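PDB 4JP0: 43.8 kDa insecticidal crystal protein from Bacillus thuringiensis, which is one component of a binary insecticidal toxin active on western corn rootworm, probably acting mainly on the larval midgut epithelium. Local coordinates for residues 3-8 / 140-145; 25-30 / 66-71; 46-51 / 199-204; 54-59 / 88-93; 60-65 / 195-200. All coordinates share one frame; numbering follows the deposited sequence.

All five contacts lie in or against the N-terminal beta-trefoil, the ricin B-like lectin part of the toxin. Contact 1 joins its first and last strands, while contacts 2 and 4 pack strands and turns within it, their centres about 16 Å apart. Contacts 3 and 5 bind the trefoil to residues 195-204 of the part that follows it, of the P42 insecticidal toxin family; they share Thr199 and Thr200 and have centres about 8 Å apart. Contact 1 sits equally near contact 3, and Tyr202 OH reaches Thr4 O at 2.7 Å. Strand 56-61 serves both contacts 4 and 5, and the rings of Trp47 and Trp70 meet edge-to-face between contacts 2 and 3.

Contact 1 of 5, residues 3-8 / 140-145; sequences DTNKVY and VQTIQL
Asn5 and Thr142 meet at an oblique angle, ND2 of the amide lying 3.5 Å from the methyl CG2 of the threonine. The asparagine CG is wedged between its own backbone N and carbonyl carbon (chi1 64°), which brings ND2 to Ile143 O at 2.9 Å; this bond is bent and arrives from above the carbonyl plane. CB of Asn5 rests on Leu145 CG. Beyond it, Lys6 and Thr142 run side by side in the same direction, Thr142 OG1 lying 3.3 Å from Lys6 CE, while the extended lysine carries NZ to a salt bridge with Asp3 OD2. On the other face of the sheet Val7 spreads its two methyls: CG1 touches Val140 CG2 at 3.7 Å and CG2 packs on Gln141 CB. Both residues facing one valine make a classic beta bulge. The antiparallel backbones are tied by Ile143 N to Asn5 O, Val7 N to Gln141 O (2.8 Å) and Val140 N to Val7 O. The pairing closes the beta-trefoil by setting its last strand, 135-142, beside its first, 6-12. Strand 43-52 flanks strand 6-12 as well, bonded through Tyr8 and Trp47, and Tyr62 touches Val7 and Gln141.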
# COMPACT_ATOMS: atom_id res chain seq x y z
N ASP A 3 11.99 6.40 16.77
CA ASP A 3 10.58 6.03 16.86
C ASP A 3 9.77 7.00 16.02
O ASP A 3 10.00 8.22 16.07
CB ASP A 3 10.05 6.12 18.29
CG ASP A 3 10.73 5.16 19.24
OD1 ASP A 3 11.07 4.03 18.82
OD2 ASP A 3 10.96 5.45 20.42
N THR A 4 8.79 6.49 15.28
CA THR A 4 7.96 7.36 14.46
C THR A 4 6.49 7.37 14.89
O THR A 4 5.60 7.62 14.07
CB THR A 4 8.10 7.01 12.97
OG1 THR A 4 7.95 5.59 12.79
CG2 THR A 4 9.55 7.31 12.50
N ASN A 5 6.24 7.07 16.16
CA ASN A 5 4.89 7.20 16.69
C ASN A 5 4.89 8.22 17.81
O ASN A 5 4.14 8.12 18.76
CB ASN A 5 4.37 5.84 17.19
CG ASN A 5 5.17 5.31 18.36
OD1 ASN A 5 6.38 5.59 18.50
ND2 ASN A 5 4.51 4.54 19.20
N LYS A 6 5.72 9.23 17.66
CA LYS A 6 5.83 10.28 18.67
C LYS A 6 5.67 11.68 18.12
O LYS A 6 5.98 11.95 16.94
CB LYS A 6 7.22 10.19 19.33
CG LYS A 6 7.35 8.98 20.25
CD LYS A 6 8.79 8.88 20.81
CE LYS A 6 8.83 7.84 21.92
NZ LYS A 6 10.22 7.37 22.11
N VAL A 7 5.25 12.58 19.00
CA VAL A 7 5.25 13.99 18.69
C VAL A 7 6.54 14.53 19.34
O VAL A 7 6.78 14.32 20.53
CB VAL A 7 4.02 14.72 19.34
CG1 VAL A 7 4.07 16.21 19.03
CG2 VAL A 7 2.70 14.11 18.82
N TYR A 8 7.37 15.20 18.56
CA TYR A 8 8.66 15.66 19.03
C TYR A 8 8.76 17.16 19.04
O TYR A 8 8.16 17.82 18.23
CB TYR A 8 9.73 15.19 18.04
CG TYR A 8 10.04 13.72 18.06
CD1 TYR A 8 9.57 12.87 17.06
CD2 TYR A 8 10.85 13.19 19.06
CE1 TYR A 8 9.90 11.52 17.08
CE2 TYR A 8 11.16 11.82 19.08
CZ TYR A 8 10.70 11.01 18.08
OH TYR A 8 11.03 9.69 18.06
N VAL A 140 7.14 14.46 23.36
CA VAL A 140 6.12 15.04 24.24
C VAL A 140 4.86 14.24 24.22
O VAL A 140 3.99 14.48 25.05
CB VAL A 140 5.81 16.56 23.91
CG1 VAL A 140 7.03 17.40 24.16
CG2 VAL A 140 5.33 16.72 22.47
N GLN A 141 4.75 13.30 23.26
CA GLN A 141 3.59 12.41 23.21
C GLN A 141 3.94 11.16 22.42
O GLN A 141 4.65 11.24 21.43
CB GLN A 141 2.37 13.09 22.58
CG GLN A 141 1.09 12.23 22.68
CD GLN A 141 -0.15 12.98 22.20
OE1 GLN A 141 -0.09 14.18 21.92
NE2 GLN A 141 -1.25 12.29 22.10
N THR A 142 3.47 10.01 22.88
CA THR A 142 3.63 8.78 22.13
C THR A 142 2.21 8.23 21.84
O THR A 142 1.36 8.16 22.76
CB THR A 142 4.44 7.74 22.94
OG1 THR A 142 5.76 8.23 23.16
CG2 THR A 142 4.66 6.46 22.09
N ILE A 143 1.97 7.86 20.59
CA ILE A 143 0.71 7.29 20.17
C ILE A 143 0.91 5.82 19.96
O ILE A 143 1.79 5.41 19.19
CB ILE A 143 0.27 7.91 18.81
CG1 ILE A 143 0.35 9.42 18.84
CG2 ILE A 143 -1.16 7.41 18.42
CD1 ILE A 143 -0.50 9.99 19.83
N GLN A 144 0.09 5.00 20.60
CA GLN A 144 0.18 3.55 20.43
C GLN A 144 -0.41 3.19 19.06
O GLN A 144 -1.48 3.68 18.67
CB GLN A 144 -0.56 2.83 21.57
CG GLN A 144 -0.05 3.12 23.02
CD GLN A 144 1.40 2.66 23.27
OE1 GLN A 144 1.88 1.72 22.64
NE2 GLN A 144 2.08 3.32 24.22
N LEU A 145 0.30 2.36 18.32
CA LEU A 145 -0.12 2.03 16.95
C LEU A 145 -0.88 0.73 16.86
O LEU A 145 -0.76 -0.11 17.73
CB LEU A 145 1.10 1.99 16.05
CG LEU A 145 1.82 3.34 15.90
CD1 LEU A 145 2.66 3.31 14.65
CD2 LEU A 145 0.82 4.49 15.82

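Contact 2 of 5, residues 25-30 / 66-71; sequences LDDSGV and NCKVWN
Val30 lays its CG2 methyl over one face of the Trp70 indole, 4.2 Å from the centroid of the five-membered ring and 18° off its normal, a CH-pi contact. CG2 stands beside the valine backbone N, with CG1 anti to that N (chi1 179°), and this turns one methyl onto the ring near NE1, 4.0 Å away. Both residues are buried: Ala19 and Ile77 touch each of them, and Trp47 meets the indole edge-to-face. At the other end the contact opens to solvent. There a type I turn from Leu25 to Ser28 presents Asp26 and Asp27 to Lys68, whose chain runs extended as far as CE before bending at its last torsion (chi4 -71°). Its CD lies 3.3 Å from Asp26 O and its CE 3.5 Å from Asp27 OD1. NZ has its stronger bond with Thr81 OG1; its salt bridge with Asp27 OD1 is long, at 3.7 Å, supplemented by a water that accepts from NZ at 3.0 Å and donates weakly to the carboxylate. The Val30 end of the loop thus packs on Trp70 by apolar contact, whereas the turn end meets Lys68 through weak, long-range charge attraction, probably screened in part by water.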
# COMPACT_ATOMS: atom_id res chain seq x y z
N LEU A 25 -0.42 31.12 10.11
CA LEU A 25 -0.02 31.23 8.71
C LEU A 25 0.24 29.82 8.19
O LEU A 25 1.23 29.19 8.53
CB LEU A 25 1.21 32.11 8.53
CG LEU A 25 1.01 33.62 8.65
CD1 LEU A 25 2.34 34.38 8.72
CD2 LEU A 25 0.19 34.11 7.46
N ASP A 26 -0.65 29.31 7.33
CA ASP A 26 -0.48 27.93 6.89
C ASP A 26 0.86 27.65 6.18
O ASP A 26 1.40 26.56 6.32
CB ASP A 26 -1.64 27.49 6.02
CG ASP A 26 -2.81 26.92 6.83
OD1 ASP A 26 -2.85 27.03 8.08
OD2 ASP A 26 -3.75 26.32 6.28
N ASP A 27 1.41 28.61 5.43
CA ASP A 27 2.68 28.35 4.70
C ASP A 27 3.91 28.87 5.43
O ASP A 27 4.95 29.20 4.81
CB ASP A 27 2.64 29.02 3.35
CG ASP A 27 1.48 28.55 2.52
OD1 ASP A 27 1.42 27.33 2.29
OD2 ASP A 27 0.57 29.32 2.11
N SER A 28 3.76 28.98 6.73
CA SER A 28 4.80 29.51 7.59
C SER A 28 6.19 28.98 7.34
O SER A 28 6.39 27.76 7.15
CB SER A 28 4.47 29.12 9.04
OG SER A 28 5.36 29.77 9.94
N GLY A 29 7.17 29.89 7.43
CA GLY A 29 8.57 29.49 7.49
C GLY A 29 8.81 28.87 8.86
O GLY A 29 8.03 29.06 9.79
N VAL A 30 9.90 28.12 8.98
CA VAL A 30 10.32 27.55 10.25
C VAL A 30 11.42 28.45 10.84
O VAL A 30 12.37 28.80 10.15
CB VAL A 30 10.89 26.14 10.06
CG1 VAL A 30 11.36 25.57 11.42
CG2 VAL A 30 9.84 25.24 9.44
N ASN A 66 -2.12 22.97 8.75
CA ASN A 66 -2.75 21.95 7.91
C ASN A 66 -1.88 20.71 7.69
O ASN A 66 -1.99 20.02 6.65
CB ASN A 66 -3.23 22.57 6.56
CG ASN A 66 -4.37 21.81 5.93
OD1 ASN A 66 -5.26 21.29 6.62
ND2 ASN A 66 -4.35 21.71 4.61
N CYS A 67 -1.03 20.41 8.68
CA CYS A 67 -0.16 19.25 8.61
C CYS A 67 0.72 19.30 7.37
O CYS A 67 0.97 18.29 6.76
CB CYS A 67 -0.96 17.94 8.67
SG CYS A 67 -1.76 17.73 10.27
N LYS A 68 1.13 20.50 6.97
CA LYS A 68 2.16 20.63 5.94
C LYS A 68 3.51 20.14 6.54
O LYS A 68 3.64 19.95 7.76
CB LYS A 68 2.25 22.06 5.46
CG LYS A 68 1.04 22.51 4.58
CD LYS A 68 1.19 23.97 4.27
CE LYS A 68 -0.12 24.57 3.71
NZ LYS A 68 -0.45 24.11 2.35
N VAL A 69 4.50 19.93 5.69
CA VAL A 69 5.74 19.32 6.11
C VAL A 69 6.95 20.19 5.81
O VAL A 69 6.91 21.07 4.94
CB VAL A 69 5.94 17.96 5.37
CG1 VAL A 69 4.69 17.05 5.57
CG2 VAL A 69 6.17 18.18 3.89
N TRP A 70 8.05 19.93 6.50
CA TRP A 70 9.24 20.74 6.25
C TRP A 70 9.64 20.65 4.78
O TRP A 70 9.69 19.56 4.18
CB TRP A 70 10.41 20.33 7.15
CG TRP A 70 10.32 20.76 8.60
CD1 TRP A 70 9.20 21.13 9.31
CD2 TRP A 70 11.40 20.81 9.50
NE1 TRP A 70 9.55 21.40 10.62
CE2 TRP A 70 10.90 21.22 10.75
CE3 TRP A 70 12.76 20.55 9.37
CZ2 TRP A 70 11.72 21.38 11.86
CZ3 TRP A 70 13.57 20.70 10.49
CH2 TRP A 70 13.04 21.12 11.70
N ASN A 71 9.98 21.80 4.23
CA ASN A 71 10.19 21.92 2.82
C ASN A 71 11.30 22.92 2.60
O ASN A 71 11.28 23.99 3.17
CB ASN A 71 8.87 22.43 2.22
CG ASN A 71 8.95 22.68 0.72
OD1 ASN A 71 8.70 21.76 -0.08
ND2 ASN A 71 9.19 23.95 0.33
O HOH W 1 1.80 24.53 0.45

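Contact 3 of 5, residues 46-51 / 199-204; sequences KWFLFP and TTPYYI
Tyr202 and Phe50 form a T-shaped pair: the edge of Phe50 points at one face of the tyrosine ring, with centroids 5.3 Å apart and planes at 75°. CD2 of the phenylalanine comes to 3.6 Å from Tyr202 CZ. At the edge of the tyrosine ring, near its plane, lies Pro51 CD, 3.3 Å from Tyr202 OH. Phe48 offers its own edge to Tyr202, with Phe48 CE2 3.9 Å from Tyr202 CE1, and its CD2 sits over a face of Phe50, offset toward the rim. Pro201 fills in beside these rings: its CB is 4.0 Å from Phe48 CZ, and its carbonyl O is 3.4 Å from Phe50 CE2. The torsions divide the work on strand 47-51. CG of Phe48 is anti to the backbone N (chi1 -160°), whereas that of Phe50 lies beside it (chi1 -72°), and the two rings thus converge on Pro201 and Tyr202. These strands are not sheet neighbours, their axes staying 11.2 Å apart at closest approach; no backbone bond joins them, and side chains, with the carbonyl O of Pro201 against Phe50, fill the gap. The cluster joins strand 43-52 of the beta-trefoil to the start of strand 202-221 in the P42-type toxin part, with Leu180 and Pro182 of strand 174-182 alongside. Its chemistry is nearly all aromatic and apolar, and the buried Tyr202 hydroxyl has a hydrogen-bond partner in the backbone O of Thr4.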
# COMPACT_ATOMS: atom_id res chain seq x y z
N LYS A 46 5.54 21.45 17.65
CA LYS A 46 5.32 20.00 17.68
C LYS A 46 5.47 19.43 16.30
O LYS A 46 4.80 19.90 15.39
CB LYS A 46 3.93 19.66 18.21
CG LYS A 46 3.75 19.95 19.71
CD LYS A 46 2.36 19.54 20.20
CE LYS A 46 2.14 20.00 21.64
NZ LYS A 46 0.88 19.42 22.22
N TRP A 47 6.30 18.39 16.19
CA TRP A 47 6.64 17.79 14.91
C TRP A 47 6.41 16.27 14.96
O TRP A 47 6.65 15.63 15.99
CB TRP A 47 8.11 18.10 14.54
CG TRP A 47 8.35 19.53 14.61
CD1 TRP A 47 9.08 20.19 15.57
CD2 TRP A 47 7.83 20.52 13.74
NE1 TRP A 47 9.04 21.54 15.32
CE2 TRP A 47 8.25 21.77 14.22
CE3 TRP A 47 7.00 20.47 12.59
CZ2 TRP A 47 7.87 22.98 13.60
CZ3 TRP A 47 6.64 21.68 11.96
CH2 TRP A 47 7.10 22.91 12.47
N PHE A 48 5.90 15.72 13.85
CA PHE A 48 5.68 14.27 13.77
C PHE A 48 6.52 13.71 12.65
O PHE A 48 6.50 14.24 11.51
CB PHE A 48 4.19 13.96 13.50
CG PHE A 48 3.78 12.58 13.87
CD1 PHE A 48 3.16 12.33 15.09
CD2 PHE A 48 4.00 11.51 12.99
CE1 PHE A 48 2.78 11.05 15.44
CE2 PHE A 48 3.62 10.21 13.35
CZ PHE A 48 3.01 9.99 14.58
N LEU A 49 7.31 12.69 12.96
CA LEU A 49 8.18 12.10 11.97
C LEU A 49 7.47 10.92 11.32
O LEU A 49 6.94 10.07 12.01
CB LEU A 49 9.43 11.54 12.64
CG LEU A 49 10.33 12.50 13.38
CD1 LEU A 49 11.61 11.76 13.81
CD2 LEU A 49 10.65 13.68 12.48
N PHE A 50 7.42 10.91 9.99
CA PHE A 50 6.95 9.69 9.27
C PHE A 50 8.12 9.07 8.52
O PHE A 50 8.93 9.78 7.91
CB PHE A 50 5.86 10.04 8.29
CG PHE A 50 4.53 10.40 8.95
CD1 PHE A 50 4.05 11.68 8.91
CD2 PHE A 50 3.79 9.44 9.59
CE1 PHE A 50 2.82 12.00 9.46
CE2 PHE A 50 2.56 9.76 10.18
CZ PHE A 50 2.08 11.05 10.09
N PRO A 51 8.24 7.75 8.57
CA PRO A 51 9.34 7.07 7.90
C PRO A 51 8.98 6.80 6.43
O PRO A 51 7.82 6.51 6.12
CB PRO A 51 9.45 5.75 8.68
CG PRO A 51 7.97 5.42 9.02
CD PRO A 51 7.30 6.79 9.21
N THR A 199 -5.78 11.64 15.47
CA THR A 199 -6.57 10.46 15.76
C THR A 199 -6.18 9.25 14.94
O THR A 199 -6.36 8.14 15.41
CB THR A 199 -8.09 10.71 15.58
OG1 THR A 199 -8.37 11.08 14.22
CG2 THR A 199 -8.54 11.90 16.43
N THR A 200 -5.65 9.43 13.75
CA THR A 200 -5.31 8.30 12.93
C THR A 200 -4.03 8.57 12.12
O THR A 200 -4.06 8.57 10.96
CB THR A 200 -6.51 7.85 12.01
OG1 THR A 200 -6.09 6.83 11.15
CG2 THR A 200 -7.03 8.99 11.20
N PRO A 201 -2.93 8.86 12.81
CA PRO A 201 -1.71 9.27 12.08
C PRO A 201 -1.22 8.18 11.15
O PRO A 201 -0.55 8.49 10.18
CB PRO A 201 -0.69 9.53 13.20
CG PRO A 201 -1.26 8.75 14.41
CD PRO A 201 -2.74 8.90 14.28
N TYR A 202 -1.50 6.92 11.48
CA TYR A 202 -1.23 5.83 10.54
C TYR A 202 -2.50 5.15 10.12
O TYR A 202 -3.31 4.75 10.96
CB TYR A 202 -0.28 4.79 11.12
CG TYR A 202 1.12 5.33 11.26
CD1 TYR A 202 1.52 5.99 12.44
CD2 TYR A 202 2.02 5.25 10.21
CE1 TYR A 202 2.84 6.51 12.59
CE2 TYR A 202 3.32 5.75 10.34
CZ TYR A 202 3.72 6.38 11.52
OH TYR A 202 4.99 6.89 11.58
N TYR A 203 -2.68 5.02 8.80
CA TYR A 203 -3.82 4.24 8.28
C TYR A 203 -3.37 2.81 8.08
O TYR A 203 -2.17 2.56 7.89
CB TYR A 203 -4.27 4.80 6.91
CG TYR A 203 -5.14 6.05 7.02
CD1 TYR A 203 -4.67 7.20 7.63
CD2 TYR A 203 -6.46 6.06 6.49
CE1 TYR A 203 -5.48 8.35 7.76
CE2 TYR A 203 -7.24 7.16 6.58
CZ TYR A 203 -6.75 8.32 7.22
OH TYR A 203 -7.56 9.42 7.30
N ILE A 204 -4.32 1.87 8.06
CA ILE A 204 -4.02 0.47 7.80
C ILE A 204 -4.41 0.12 6.37
O ILE A 204 -5.55 0.33 5.94
CB ILE A 204 -4.82 -0.42 8.77
CG1 ILE A 204 -4.40 -0.14 10.20
CG2 ILE A 204 -4.57 -1.94 8.50
CD1 ILE A 204 -5.40 -0.74 11.25

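Contact 4 of 5, residues 54-59 / 88-93; sequences DDQYII and IQKWQI
Within the ricin B-like beta-trefoil, strands 56-59 and 91-93 touch through a single antiparallel bridge, Tyr57 with Trp91, and then diverge, their directions 110° apart. It is a hydrogen-bonded pair: Tyr57 N gives to Trp91 O at 2.8 Å, and Trp91 N gives to Tyr57 O at 2.9 Å. On the inner side Ile59 crosses the indole at about a right angle, placing CD1 over one face of the five-membered ring in a CH-pi contact, 3.9 Å from its centroid. The isoleucine chain reaches that face because CD1 is anti to CA (chi2 179°). Leu49 and Val72 line this apolar core, touching Ile59 and Trp91 respectively. Toward the other end the Tyr57 ring packs on Ile93, with Tyr57 CD1 3.9 Å from Ile93 CG1, while its OH bonds with Leu2 N. Gln56 lies obliquely against Lys90, with Gln56 NE2 3.7 Å from Lys90 CB, and its CG meets Gln92 CG. A water joins Tyr57 OH to Ile93 O. Where the strands part, two more waters stand in for direct backbone bonds. One links Asp55 O to Ile93 N. The other sits where the strands splay past Trp91: it gives a hydrogen to Gln89 O at 2.7 Å, accepts one from Ile59 N at 3.0 Å, and takes a weak bond from Trp91 NE1 at the edge of the indole, in its plane.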
# COMPACT_ATOMS: atom_id res chain seq x y z
N ASP A 54 14.39 3.93 2.35
CA ASP A 54 15.82 4.24 2.42
C ASP A 54 16.24 5.09 3.63
O ASP A 54 17.05 6.02 3.51
CB ASP A 54 16.30 4.85 1.09
CG ASP A 54 15.95 3.97 -0.13
OD1 ASP A 54 16.31 2.78 -0.14
OD2 ASP A 54 15.32 4.39 -1.14
N ASP A 55 15.68 4.74 4.79
CA ASP A 55 16.06 5.33 6.06
C ASP A 55 15.95 6.85 6.04
O ASP A 55 16.84 7.57 6.52
CB ASP A 55 17.46 4.87 6.47
CG ASP A 55 17.62 3.35 6.46
OD1 ASP A 55 16.76 2.63 7.01
OD2 ASP A 55 18.58 2.78 5.91
N GLN A 56 14.87 7.36 5.48
CA GLN A 56 14.61 8.80 5.47
C GLN A 56 13.30 9.11 6.17
O GLN A 56 12.56 8.19 6.52
CB GLN A 56 14.57 9.35 4.06
CG GLN A 56 15.97 9.38 3.40
CD GLN A 56 15.88 9.85 1.96
OE1 GLN A 56 15.33 9.17 1.11
NE2 GLN A 56 16.42 11.00 1.68
N TYR A 57 13.03 10.40 6.38
CA TYR A 57 11.85 10.82 7.09
C TYR A 57 11.19 12.03 6.46
O TYR A 57 11.87 12.81 5.77
CB TYR A 57 12.23 11.29 8.51
CG TYR A 57 12.91 10.24 9.33
CD1 TYR A 57 14.28 10.13 9.32
CD2 TYR A 57 12.17 9.34 10.08
CE1 TYR A 57 14.93 9.18 10.06
CE2 TYR A 57 12.81 8.38 10.83
CZ TYR A 57 14.20 8.31 10.82
OH TYR A 57 14.86 7.35 11.55
N ILE A 58 9.89 12.19 6.75
CA ILE A 58 9.16 13.40 6.42
C ILE A 58 8.88 14.05 7.78
O ILE A 58 8.44 13.37 8.71
CB ILE A 58 7.81 13.08 5.74
CG1 ILE A 58 8.03 12.34 4.42
CG2 ILE A 58 7.03 14.37 5.52
CD1 ILE A 58 8.87 13.17 3.40
N ILE A 59 9.15 15.34 7.91
CA ILE A 59 8.91 16.02 9.20
C ILE A 59 7.63 16.87 9.06
O ILE A 59 7.58 17.85 8.25
CB ILE A 59 10.12 16.91 9.53
CG1 ILE A 59 11.42 16.07 9.54
CG2 ILE A 59 9.85 17.66 10.87
CD1 ILE A 59 12.74 16.89 9.84
N ILE A 88 12.89 17.62 -1.99
CA ILE A 88 13.26 18.63 -1.00
C ILE A 88 12.46 18.54 0.26
O ILE A 88 12.55 19.45 1.09
CB ILE A 88 13.01 20.02 -1.55
CG1 ILE A 88 11.49 20.20 -1.79
CG2 ILE A 88 13.85 20.28 -2.80
CD1 ILE A 88 11.00 21.69 -1.89
N GLN A 89 11.61 17.53 0.40
CA GLN A 89 10.92 17.37 1.67
C GLN A 89 11.45 16.15 2.43
O GLN A 89 10.93 15.80 3.48
CB GLN A 89 9.42 17.23 1.45
CG GLN A 89 8.81 18.51 0.85
CD GLN A 89 7.37 18.33 0.47
OE1 GLN A 89 6.87 17.21 0.44
NE2 GLN A 89 6.69 19.42 0.18
N LYS A 90 12.47 15.48 1.88
CA LYS A 90 13.01 14.27 2.54
C LYS A 90 14.21 14.56 3.46
O LYS A 90 15.10 15.34 3.10
CB LYS A 90 13.41 13.21 1.50
CG LYS A 90 12.26 12.77 0.58
CD LYS A 90 12.68 11.54 -0.26
CE LYS A 90 13.62 11.96 -1.35
NZ LYS A 90 14.09 10.82 -2.29
N TRP A 91 14.25 13.93 4.62
CA TRP A 91 15.32 14.20 5.59
C TRP A 91 15.98 12.92 6.07
O TRP A 91 15.37 11.85 6.05
CB TRP A 91 14.73 14.93 6.82
CG TRP A 91 14.04 16.21 6.41
CD1 TRP A 91 12.76 16.35 6.00
CD2 TRP A 91 14.65 17.49 6.32
NE1 TRP A 91 12.52 17.66 5.67
CE2 TRP A 91 13.67 18.39 5.87
CE3 TRP A 91 15.93 17.98 6.60
CZ2 TRP A 91 13.92 19.75 5.69
CZ3 TRP A 91 16.19 19.33 6.42
CH2 TRP A 91 15.20 20.19 5.95
N GLN A 92 17.24 13.07 6.50
CA GLN A 92 17.96 12.03 7.20
C GLN A 92 18.22 12.58 8.58
O GLN A 92 18.48 13.78 8.70
CB GLN A 92 19.31 11.70 6.53
CG GLN A 92 19.17 10.90 5.27
CD GLN A 92 20.50 10.66 4.60
OE1 GLN A 92 20.67 11.02 3.44
NE2 GLN A 92 21.46 10.08 5.34
N ILE A 93 18.10 11.76 9.62
CA ILE A 93 18.40 12.22 10.98
C ILE A 93 19.48 11.31 11.50
O ILE A 93 19.27 10.11 11.66
CB ILE A 93 17.13 12.17 11.83
CG1 ILE A 93 16.09 13.08 11.20
CG2 ILE A 93 17.39 12.64 13.24
CD1 ILE A 93 14.78 13.08 11.99
O HOH W 2 18.09 8.93 8.55
O HOH W 3 17.67 7.51 11.45
O HOH W 4 9.56 16.94 5.45

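Contact 5 of 5, residues 60-65 / 195-200; sequences TSYAAN and TQIKTT
Ile197 pushes its side chain from helix 193-199 against the end of strand 56-61 and the turn after it, with Thr60, Tyr62 and Ala63 around its outer carbons. CG1 is anti to the backbone N (chi1 -157°), and the extended chain carries CD1 to Thr60 CG2, 3.8 Å away, the two side chains sliding past each other in opposite directions. That rotamer leaves CG2 between the helix backbone N and carbonyl carbon, where it lies 3.6 Å from Ala63 N and 3.9 Å from Ala63 CB. Tyr62 swings its ring back over the helix by setting CG anti to its own backbone N (chi1 -177°); CE1 packs at 4.0 Å from Ile197 CG2. The ring crosses Lys198 at about a right angle, Tyr62 OH lying 3.6 Å from Lys198 CG. Lys198 CD, carried on an extended chi2 (168°), rests 3.7 Å from Ala63 CB; beyond it the chain bends and leads away. Cys67 touches Ile197 too, where the trefoil meets the P42-type toxin part. Chemically the join is apolar apart from one water: in the plane of the Tyr62 ring, at its edge, it bonds with OH and donates to Ile197 O at 2.8 Å, serving a carbonyl near the end of the helix and linking it to the phenol.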
# COMPACT_ATOMS: atom_id res chain seq x y z
N THR A 60 6.62 16.52 9.85
CA THR A 60 5.28 17.06 9.66
C THR A 60 4.86 17.96 10.78
O THR A 60 5.05 17.61 11.94
CB THR A 60 4.28 15.90 9.62
OG1 THR A 60 4.69 14.97 8.60
CG2 THR A 60 2.86 16.38 9.25
N SER A 61 4.30 19.11 10.43
CA SER A 61 3.80 20.01 11.47
C SER A 61 2.60 19.30 12.14
O SER A 61 1.58 18.97 11.50
CB SER A 61 3.36 21.33 10.83
OG SER A 61 3.11 22.28 11.85
N TYR A 62 2.71 19.09 13.44
CA TYR A 62 1.71 18.24 14.10
C TYR A 62 0.43 18.98 14.41
O TYR A 62 0.38 19.75 15.35
CB TYR A 62 2.30 17.59 15.36
CG TYR A 62 1.34 16.64 16.05
CD1 TYR A 62 1.06 15.40 15.52
CD2 TYR A 62 0.70 17.01 17.23
CE1 TYR A 62 0.19 14.52 16.16
CE2 TYR A 62 -0.15 16.16 17.87
CZ TYR A 62 -0.43 14.93 17.33
OH TYR A 62 -1.27 14.05 18.00
N ALA A 63 -0.59 18.77 13.58
CA ALA A 63 -1.91 19.39 13.77
C ALA A 63 -1.79 20.91 13.80
O ALA A 63 -2.51 21.60 14.55
CB ALA A 63 -2.55 18.91 15.05
N ALA A 64 -0.84 21.42 13.02
CA ALA A 64 -0.73 22.85 12.80
C ALA A 64 -0.40 23.05 11.32
O ALA A 64 0.12 22.13 10.68
CB ALA A 64 0.33 23.44 13.65
N ASN A 65 -0.66 24.24 10.80
CA ASN A 65 -0.39 24.55 9.38
C ASN A 65 -0.94 23.50 8.44
O ASN A 65 -0.32 23.19 7.44
CB ASN A 65 1.13 24.71 9.14
CG ASN A 65 1.82 25.50 10.25
OD1 ASN A 65 2.53 24.94 11.09
ND2 ASN A 65 1.63 26.82 10.22
N THR A 195 -7.29 16.92 12.54
CA THR A 195 -7.95 15.89 13.29
C THR A 195 -7.43 14.51 12.88
O THR A 195 -7.28 13.61 13.71
CB THR A 195 -9.45 15.94 13.07
OG1 THR A 195 -9.93 17.24 13.45
CG2 THR A 195 -10.15 15.00 14.05
N GLN A 196 -7.15 14.38 11.59
CA GLN A 196 -6.55 13.18 11.04
C GLN A 196 -5.24 12.76 11.74
O GLN A 196 -5.08 11.61 12.19
CB GLN A 196 -6.29 13.40 9.54
CG GLN A 196 -5.82 12.15 8.82
CD GLN A 196 -5.37 12.41 7.41
OE1 GLN A 196 -4.56 13.30 7.18
NE2 GLN A 196 -5.90 11.62 6.45
N ILE A 197 -4.29 13.67 11.81
CA ILE A 197 -3.03 13.31 12.42
C ILE A 197 -3.15 13.04 13.94
O ILE A 197 -2.35 12.31 14.50
CB ILE A 197 -1.94 14.36 12.11
CG1 ILE A 197 -0.55 13.72 12.25
CG2 ILE A 197 -2.09 15.58 13.04
CD1 ILE A 197 0.56 14.49 11.55
N LYS A 198 -4.13 13.66 14.60
CA LYS A 198 -4.30 13.47 16.03
C LYS A 198 -4.98 12.16 16.39
O LYS A 198 -4.73 11.62 17.48
CB LYS A 198 -5.11 14.64 16.63
CG LYS A 198 -4.23 15.83 16.82
CD LYS A 198 -5.02 17.11 17.12
CE LYS A 198 -5.57 17.13 18.50
NZ LYS A 198 -6.77 18.04 18.54
N THR A 199 -5.78 11.64 15.47
CA THR A 199 -6.57 10.46 15.76
C THR A 199 -6.18 9.25 14.94
O THR A 199 -6.36 8.14 15.41
CB THR A 199 -8.09 10.71 15.58
OG1 THR A 199 -8.37 11.08 14.22
CG2 THR A 199 -8.54 11.90 16.43
N THR A 200 -5.65 9.43 13.75
CA THR A 200 -5.31 8.30 12.93
C THR A 200 -4.03 8.57 12.12
O THR A 200 -4.06 8.57 10.96
CB THR A 200 -6.51 7.85 12.01
OG1 THR A 200 -6.09 6.83 11.15
CG2 THR A 200 -7.03 8.99 11.20
O HOH W 5 -1.47 11.29 16.94